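Local atomic coordinates of colicin B (Escherichia coli, PDB entry 1RH1), a protein that kills Escherichia coli and closely related bacteria by forming channels that depolarize the cytoplasmic membrane and dissipate cellular energy. Residues 86-92 against 226-232; 58-62 against 73-77. All coordinates share one frame; numbering follows the deposited sequence.

Contact 1 (86-92 against 226-232); sequences WSVSVHS and VLSVGQM
Strands 87-90 and 225-228 pair here as parallel neighbours in the buried part of a mixed beta sheet, and the pairing runs on into the loops that follow them. Val-88 is gripped through both backbone polar atoms. Its N donates to Val-226 O at 2.9 Å, nearly straight at 170°, and its O accepts from Ser-228 N. Ser-228 O then takes Val-90 N at 3.1 Å, with the donor well above the carbonyl plane. The hydroxyl of Ser-89 adds a weak bond to the same oxygen.

On the face that carries Val-88 and Leu-227, CD2 of Leu-227 touches CG2 of Val-88 and, next along, CG2 of Val-90, each at 3.6 Å. Val-88 and Leu-227 lie side by side. Past the strands, Met-232 bends at chi2 (138°), and its CE lies 3.7 Å from CG1 of Val-90.

Met-232 O accepts from Ser-92 N at 3.1 Å. The same oxygen sits 3.0 Å above the ring plane of His-91, over its centre. The ring is fixed by two bonds: ND1 to Ser-92 O, nearly straight, and NE2 to Thr-234 O. Phe-65 meets it edge-to-face.

Strand 62-64 flanks 87-90 and strand 213-216 flanks 225-228. Val-88 bonds to the residues before and after its bridge partner Leu-227, the regular pattern of a parallel beta ladder.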
ATOM      1  N   TRP A  86     -33.253  12.104  -7.254  1.00  5.42           N
ATOM      2  CA  TRP A  86     -32.803  12.119  -5.880  1.00  4.38           C
ATOM      3  C   TRP A  86     -32.963  13.395  -5.056  1.00  6.51           C
ATOM      4  O   TRP A  86     -32.607  14.472  -5.538  1.00  7.91           O
ATOM      5  CB  TRP A  86     -31.354  11.726  -5.983  1.00  6.21           C
ATOM      6  CG  TRP A  86     -31.017  10.372  -5.442  1.00  7.25           C
ATOM      7  CD1 TRP A  86     -31.858   9.678  -4.608  1.00  8.77           C
ATOM      8  CD2 TRP A  86     -29.832   9.749  -5.660  1.00  6.71           C
ATOM      9  NE1 TRP A  86     -31.190   8.597  -4.277  1.00 10.77           N
ATOM     10  CE2 TRP A  86     -29.987   8.598  -4.873  1.00  4.84           C
ATOM     11  CE3 TRP A  86     -28.670   9.977  -6.377  1.00  4.30           C
ATOM     12  CZ2 TRP A  86     -28.983   7.646  -4.781  1.00  2.00           C
ATOM     13  CZ3 TRP A  86     -27.655   9.015  -6.279  1.00  7.55           C
ATOM     14  CH2 TRP A  86     -27.811   7.864  -5.493  1.00  2.00           C
ATOM     15  N   SER A  87     -33.420  13.349  -3.799  1.00  6.58           N
ATOM     16  CA  SER A  87     -33.504  14.548  -2.954  1.00  5.05           C
ATOM     17  C   SER A  87     -33.531  14.179  -1.482  1.00  5.03           C
ATOM     18  O   SER A  87     -34.417  13.452  -1.030  1.00  6.15           O
ATOM     19  CB  SER A  87     -34.774  15.386  -3.181  1.00  5.30           C
ATOM     20  OG  SER A  87     -34.943  16.003  -4.448  1.00 10.87           O
ATOM     21  N   VAL A  88     -32.574  14.698  -0.712  1.00  3.16           N
ATOM     22  CA  VAL A  88     -32.501  14.468   0.730  1.00  4.88           C
ATOM     23  C   VAL A  88     -32.461  15.781   1.506  1.00  2.61           C
ATOM     24  O   VAL A  88     -32.024  16.795   0.966  1.00  6.04           O
ATOM     25  CB  VAL A  88     -31.241  13.652   1.085  1.00  2.00           C
ATOM     26  CG1 VAL A  88     -31.230  12.381   0.275  1.00  5.05           C
ATOM     27  CG2 VAL A  88     -29.982  14.398   0.732  1.00  5.05           C
ATOM     28  N   SER A  89     -32.909  15.813   2.760  1.00  5.10           N
ATOM     29  CA  SER A  89     -32.774  16.992   3.608  1.00  3.87           C
ATOM     30  C   SER A  89     -31.528  16.902   4.492  1.00  2.00           C
ATOM     31  O   SER A  89     -31.263  15.872   5.100  1.00  4.63           O
ATOM     32  CB  SER A  89     -34.004  17.144   4.504  1.00  4.09           C
ATOM     33  OG  SER A  89     -34.042  18.390   5.208  1.00  8.41           O
ATOM     34  N   VAL A  90     -30.712  17.958   4.591  1.00  4.46           N
ATOM     35  CA  VAL A  90     -29.556  18.000   5.490  1.00  4.41           C
ATOM     36  C   VAL A  90     -30.003  18.637   6.818  1.00  6.41           C
ATOM     37  O   VAL A  90     -30.598  19.725   6.832  1.00  4.70           O
ATOM     38  CB  VAL A  90     -28.436  18.815   4.801  1.00  2.00           C
ATOM     39  CG1 VAL A  90     -27.219  18.918   5.650  1.00  2.00           C
ATOM     40  CG2 VAL A  90     -27.916  18.061   3.621  1.00  2.00           C
ATOM     41  N   HIS A  91     -29.808  17.946   7.955  1.00  4.56           N
ATOM     42  CA  HIS A  91     -30.173  18.512   9.253  1.00  6.01           C
ATOM     43  C   HIS A  91     -28.984  18.535  10.210  1.00  6.75           C
ATOM     44  O   HIS A  91     -27.993  17.819  10.044  1.00  9.99           O
ATOM     45  CB  HIS A  91     -31.308  17.715   9.878  1.00  6.40           C
ATOM     46  CG  HIS A  91     -31.975  18.358  11.096  1.00  8.66           C
ATOM     47  ND1 HIS A  91     -31.483  18.487  12.329  1.00  8.44           N
ATOM     48  CD2 HIS A  91     -33.238  18.913  11.093  1.00  9.93           C
ATOM     49  CE1 HIS A  91     -32.397  19.093  13.053  1.00 12.09           C
ATOM     50  NE2 HIS A  91     -33.450  19.349  12.310  1.00 12.35           N
ATOM     51  N   SER A  92     -29.062  19.445  11.192  1.00  7.75           N
ATOM     52  CA  SER A  92     -28.065  19.676  12.227  1.00  6.97           C
ATOM     53  C   SER A  92     -28.002  18.484  13.164  1.00  7.78           C
ATOM     54  O   SER A  92     -28.902  17.643  13.077  1.00 13.46           O
ATOM     55  CB  SER A  92     -28.467  20.912  12.986  1.00 10.40           C
ATOM     56  OG  SER A  92     -27.306  21.653  13.335  1.00 21.43           O
ATOM     57  N   VAL A 226     -29.784  15.962  -4.655  1.00  3.05           N
ATOM     58  CA  VAL A 226     -30.297  17.282  -4.355  1.00  2.50           C
ATOM     59  C   VAL A 226     -30.271  17.371  -2.853  1.00  3.00           C
ATOM     60  O   VAL A 226     -30.776  16.479  -2.172  1.00  6.05           O
ATOM     61  CB  VAL A 226     -31.730  17.427  -4.912  1.00  2.00           C
ATOM     62  CG1 VAL A 226     -32.487  18.557  -4.253  1.00  3.48           C
ATOM     63  CG2 VAL A 226     -31.655  17.821  -6.363  1.00  2.00           C
ATOM     64  N   LEU A 227     -29.663  18.439  -2.334  1.00  3.40           N
ATOM     65  CA  LEU A 227     -29.592  18.650  -0.891  1.00  2.92           C
ATOM     66  C   LEU A 227     -30.438  19.852  -0.493  1.00  2.92           C
ATOM     67  O   LEU A 227     -30.223  20.975  -0.932  1.00  2.82           O
ATOM     68  CB  LEU A 227     -28.136  18.853  -0.510  1.00  2.00           C
ATOM     69  CG  LEU A 227     -27.232  17.685  -0.842  1.00  2.00           C
ATOM     70  CD1 LEU A 227     -25.854  18.161  -1.226  1.00  2.00           C
ATOM     71  CD2 LEU A 227     -27.246  16.743   0.336  1.00  2.00           C
ATOM     72  N   SER A 228     -31.462  19.597   0.307  1.00  2.00           N
ATOM     73  CA  SER A 228     -32.337  20.631   0.794  1.00  2.00           C
ATOM     74  C   SER A 228     -31.847  21.030   2.183  1.00  5.28           C
ATOM     75  O   SER A 228     -32.124  20.402   3.213  1.00  2.88           O
ATOM     76  CB  SER A 228     -33.746  20.080   0.819  1.00  4.11           C
ATOM     77  OG  SER A 228     -34.673  21.037   1.312  1.00 10.85           O
ATOM     78  N   VAL A 229     -31.072  22.121   2.174  1.00 10.07           N
ATOM     79  CA  VAL A 229     -30.430  22.631   3.378  1.00  8.39           C
ATOM     80  C   VAL A 229     -31.206  23.692   4.119  1.00 12.35           C
ATOM     81  O   VAL A 229     -30.719  24.234   5.113  1.00 13.51           O
ATOM     82  CB  VAL A 229     -29.047  23.233   3.083  1.00  7.68           C
ATOM     83  CG1 VAL A 229     -28.215  22.204   2.322  1.00 12.45           C
ATOM     84  CG2 VAL A 229     -29.197  24.559   2.356  1.00  6.15           C
ATOM     85  N   GLY A 230     -32.404  23.988   3.613  1.00 14.55           N
ATOM     86  CA  GLY A 230     -33.271  25.030   4.152  1.00 13.88           C
ATOM     87  C   GLY A 230     -33.611  24.922   5.623  1.00 12.92           C
ATOM     88  O   GLY A 230     -33.236  25.776   6.413  1.00 14.13           O
ATOM     89  N   GLN A 231     -34.285  23.844   6.000  1.00 15.88           N
ATOM     90  CA  GLN A 231     -34.788  23.667   7.350  1.00 16.41           C
ATOM     91  C   GLN A 231     -33.959  22.710   8.182  1.00 14.16           C
ATOM     92  O   GLN A 231     -34.397  21.719   8.779  1.00 15.72           O
ATOM     93  CB  GLN A 231     -36.236  23.214   7.238  1.00 18.73           C
ATOM     94  CG  GLN A 231     -36.473  21.980   6.401  1.00 23.34           C
ATOM     95  CD  GLN A 231     -37.953  21.683   6.318  1.00 27.68           C
ATOM     96  OE1 GLN A 231     -38.639  21.401   7.314  1.00 24.45           O
ATOM     97  NE2 GLN A 231     -38.419  21.768   5.068  1.00 28.72           N
ATOM     98  N   MET A 232     -32.715  23.178   8.235  1.00 13.88           N
ATOM     99  CA  MET A 232     -31.664  22.490   8.931  1.00 11.78           C
ATOM    100  C   MET A 232     -31.848  22.459  10.435  1.00 10.91           C
ATOM    101  O   MET A 232     -31.407  21.516  11.074  1.00 14.30           O
ATOM    102  CB  MET A 232     -30.355  23.158   8.545  1.00  8.88           C
ATOM    103  CG  MET A 232     -29.183  22.365   9.047  1.00  2.00           C
ATOM    104  SD  MET A 232     -27.890  22.282   7.819  1.00  2.00           S
ATOM    105  CE  MET A 232     -27.047  20.991   8.660  1.00  2.39           C
TER

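Contact 2 (58-62 against 73-77)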
ATOM      1  N   ALA A  58     -37.224  16.122  -7.442  1.00  4.22           N
ATOM      2  CA  ALA A  58     -37.847  14.931  -6.900  1.00  2.00           C
ATOM      3  C   ALA A  58     -38.284  15.117  -5.457  1.00  2.00           C
ATOM      4  O   ALA A  58     -37.848  16.090  -4.851  1.00  2.00           O
ATOM      5  CB  ALA A  58     -36.865  13.823  -6.981  1.00  2.00           C
ATOM      6  N   LEU A  59     -39.112  14.270  -4.830  1.00  2.00           N
ATOM      7  CA  LEU A  59     -39.541  14.534  -3.450  1.00  2.64           C
ATOM      8  C   LEU A  59     -38.374  14.465  -2.464  1.00  4.48           C
ATOM      9  O   LEU A  59     -37.342  13.817  -2.707  1.00  3.34           O
ATOM     10  CB  LEU A  59     -40.607  13.533  -3.004  1.00  2.00           C
ATOM     11  CG  LEU A  59     -40.151  12.178  -2.448  1.00  4.32           C
ATOM     12  CD1 LEU A  59     -41.292  11.512  -1.717  1.00  6.97           C
ATOM     13  CD2 LEU A  59     -39.619  11.319  -3.563  1.00  6.19           C
ATOM     14  N   VAL A  60     -38.511  15.157  -1.333  1.00  2.07           N
ATOM     15  CA  VAL A  60     -37.463  15.111  -0.316  1.00  4.96           C
ATOM     16  C   VAL A  60     -37.741  13.815   0.426  1.00  2.00           C
ATOM     17  O   VAL A  60     -38.637  13.713   1.270  1.00  4.69           O
ATOM     18  CB  VAL A  60     -37.558  16.403   0.584  1.00  2.00           C
ATOM     19  CG1 VAL A  60     -36.702  16.323   1.825  1.00  3.41           C
ATOM     20  CG2 VAL A  60     -36.953  17.571  -0.185  1.00  4.84           C
ATOM     21  N   GLN A  61     -36.977  12.786   0.057  1.00  2.74           N
ATOM     22  CA  GLN A  61     -37.323  11.487   0.580  1.00  3.19           C
ATOM     23  C   GLN A  61     -36.907  11.209   1.983  1.00  2.64           C
ATOM     24  O   GLN A  61     -37.683  10.574   2.682  1.00  7.10           O
ATOM     25  CB  GLN A  61     -36.779  10.377  -0.304  1.00  5.19           C
ATOM     26  CG  GLN A  61     -35.308  10.292  -0.523  1.00  2.00           C
ATOM     27  CD  GLN A  61     -34.999   9.017  -1.246  1.00  2.00           C
ATOM     28  OE1 GLN A  61     -34.556   9.026  -2.387  1.00  2.00           O
ATOM     29  NE2 GLN A  61     -35.239   7.914  -0.544  1.00  2.07           N
ATOM     30  N   SER A  62     -35.762  11.720   2.422  1.00  2.86           N
ATOM     31  CA  SER A  62     -35.287  11.447   3.767  1.00  5.31           C
ATOM     32  C   SER A  62     -34.505  12.599   4.377  1.00  5.46           C
ATOM     33  O   SER A  62     -34.269  13.618   3.741  1.00  5.46           O
ATOM     34  CB  SER A  62     -34.438  10.194   3.700  1.00  6.43           C
ATOM     35  OG  SER A  62     -34.203   9.673   4.992  1.00 10.56           O
ATOM     36  N   ILE A  73     -33.225   5.920  -2.063  1.00  4.80           N
ATOM     37  CA  ILE A  73     -33.676   5.250  -3.283  1.00  5.28           C
ATOM     38  C   ILE A  73     -33.669   6.168  -4.492  1.00  2.00           C
ATOM     39  O   ILE A  73     -34.242   7.243  -4.403  1.00  7.72           O
ATOM     40  CB  ILE A  73     -35.108   4.699  -3.020  1.00  2.00           C
ATOM     41  CG1 ILE A  73     -35.161   3.786  -1.825  1.00  2.00           C
ATOM     42  CG2 ILE A  73     -35.534   3.872  -4.205  1.00  4.14           C
ATOM     43  CD1 ILE A  73     -36.606   3.413  -1.474  1.00  2.00           C
ATOM     44  N   LEU A  74     -33.070   5.817  -5.633  1.00  2.68           N
ATOM     45  CA  LEU A  74     -33.077   6.681  -6.821  1.00  4.58           C
ATOM     46  C   LEU A  74     -34.416   6.559  -7.519  1.00  8.04           C
ATOM     47  O   LEU A  74     -34.924   5.441  -7.651  1.00  9.49           O
ATOM     48  CB  LEU A  74     -31.963   6.272  -7.776  1.00  2.44           C
ATOM     49  CG  LEU A  74     -31.685   7.107  -9.003  1.00  5.11           C
ATOM     50  CD1 LEU A  74     -31.348   8.527  -8.623  1.00  5.58           C
ATOM     51  CD2 LEU A  74     -30.491   6.531  -9.727  1.00  6.82           C
ATOM     52  N   ASP A  75     -35.005   7.679  -7.974  1.00  9.72           N
ATOM     53  CA  ASP A  75     -36.357   7.711  -8.571  1.00  6.97           C
ATOM     54  C   ASP A  75     -37.372   6.994  -7.662  1.00  5.64           C
ATOM     55  O   ASP A  75     -38.195   6.181  -8.102  1.00  2.00           O
ATOM     56  CB  ASP A  75     -36.387   7.037  -9.971  1.00  4.59           C
ATOM     57  CG  ASP A  75     -35.474   7.615 -11.051  1.00  5.55           C
ATOM     58  OD1 ASP A  75     -34.939   6.837 -11.845  1.00  6.60           O
ATOM     59  OD2 ASP A  75     -35.307   8.830 -11.118  1.00  2.69           O
ATOM     60  N   LYS A  76     -37.321   7.331  -6.361  1.00  2.00           N
ATOM     61  CA  LYS A  76     -38.173   6.699  -5.365  1.00  2.00           C
ATOM     62  C   LYS A  76     -39.603   6.533  -5.799  1.00  2.00           C
ATOM     63  O   LYS A  76     -40.167   5.463  -5.619  1.00  2.00           O
ATOM     64  CB  LYS A  76     -38.220   7.476  -4.042  1.00  3.71           C
ATOM     65  CG  LYS A  76     -38.761   6.546  -2.939  1.00  2.25           C
ATOM     66  CD  LYS A  76     -38.919   7.148  -1.543  1.00  5.27           C
ATOM     67  CE  LYS A  76     -39.449   6.083  -0.563  1.00  4.38           C
ATOM     68  NZ  LYS A  76     -39.842   6.631   0.731  1.00  4.55           N
ATOM     69  N   GLU A  77     -40.102   7.606  -6.431  1.00  6.04           N
ATOM     70  CA  GLU A  77     -41.481   7.747  -6.886  1.00  6.50           C
ATOM     71  C   GLU A  77     -41.685   8.181  -8.339  1.00  3.34           C
ATOM     72  O   GLU A  77     -42.640   8.885  -8.656  1.00  2.00           O
ATOM     73  CB  GLU A  77     -42.166   8.723  -5.925  1.00  4.74           C
ATOM     74  CG  GLU A  77     -42.568   7.974  -4.671  1.00 12.30           C
ATOM     75  CD  GLU A  77     -43.152   8.782  -3.520  1.00 15.56           C
ATOM     76  OE1 GLU A  77     -43.849   9.772  -3.751  1.00 13.24           O
ATOM     77  OE2 GLU A  77     -42.919   8.395  -2.370  1.00 19.57           O
TER
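Leu-59 and Gln-61 reach from the loop before strand 62-64 to the end of strand 70-73 and the loop after it. Side chains carry the contact.

The apolar part centres on Leu-59. With chi1 at 85°, its side chain reaches toward 73-77, where the two methyls go to different neighbours. CD2 lies 4.1 Å from CB of Lys-76, and the two side chains run at a slant to each other. CD1 meets the carboxylate of Glu-77, 3.6 Å from OE2 and 3.7 Å from OE1. Here the side chains cross at about a right angle. This is van der Waals contact between a methyl and a charged group. The polar need of Glu-77 is met in part elsewhere, since OE1 is hydrogen-bonded to Tyr-52 OH.

A second packing contact joins the stem of Gln-61 to the extended chain of Lys-76. CB of Gln-61 lies 4.1 Å from CD of Lys-76, so the lysine meets it with methylene carbon.

The polar part is the approach of the Gln-61 amide to the backbone of Ile-73. The amide carbon CD is 3.7 Å from both N and O of Ile-73. The side chain is extended beyond CG, which carries the amide across to the end of strand 70-73.

The contact lies at the surface. Gln-61 also packs on Trp-86 and Ile-72. Asp-75 is tied to Gly-85. Segments 58-62 and 73-77 thus lie beside strand 87-90 and the residues leading into it.

How the contacts relate
Contact 1 is buried and contact 2 is a surface contact, with centres about 12 Å apart. Both lie on the same side of the molecule's centre and adjoin strand 87-90. Contact 1 pairs that strand with 225-228, while contact 2 brings together the loops leading into 62-64 and out of 70-73. The chemistry follows the place: a backbone ladder with apolar side chains in the first; in the second, a leucine against lysine carbon and a carboxylate, and a glutamine amide near backbone. They touch directly. Ser-89 N lies 2.8 Å from Ser-62 O, and Ser-87 O lies 2.9 Å from Gln-61 N, both probable hydrogen bonds. Ser-87 OG also bonds to Ala-58 O.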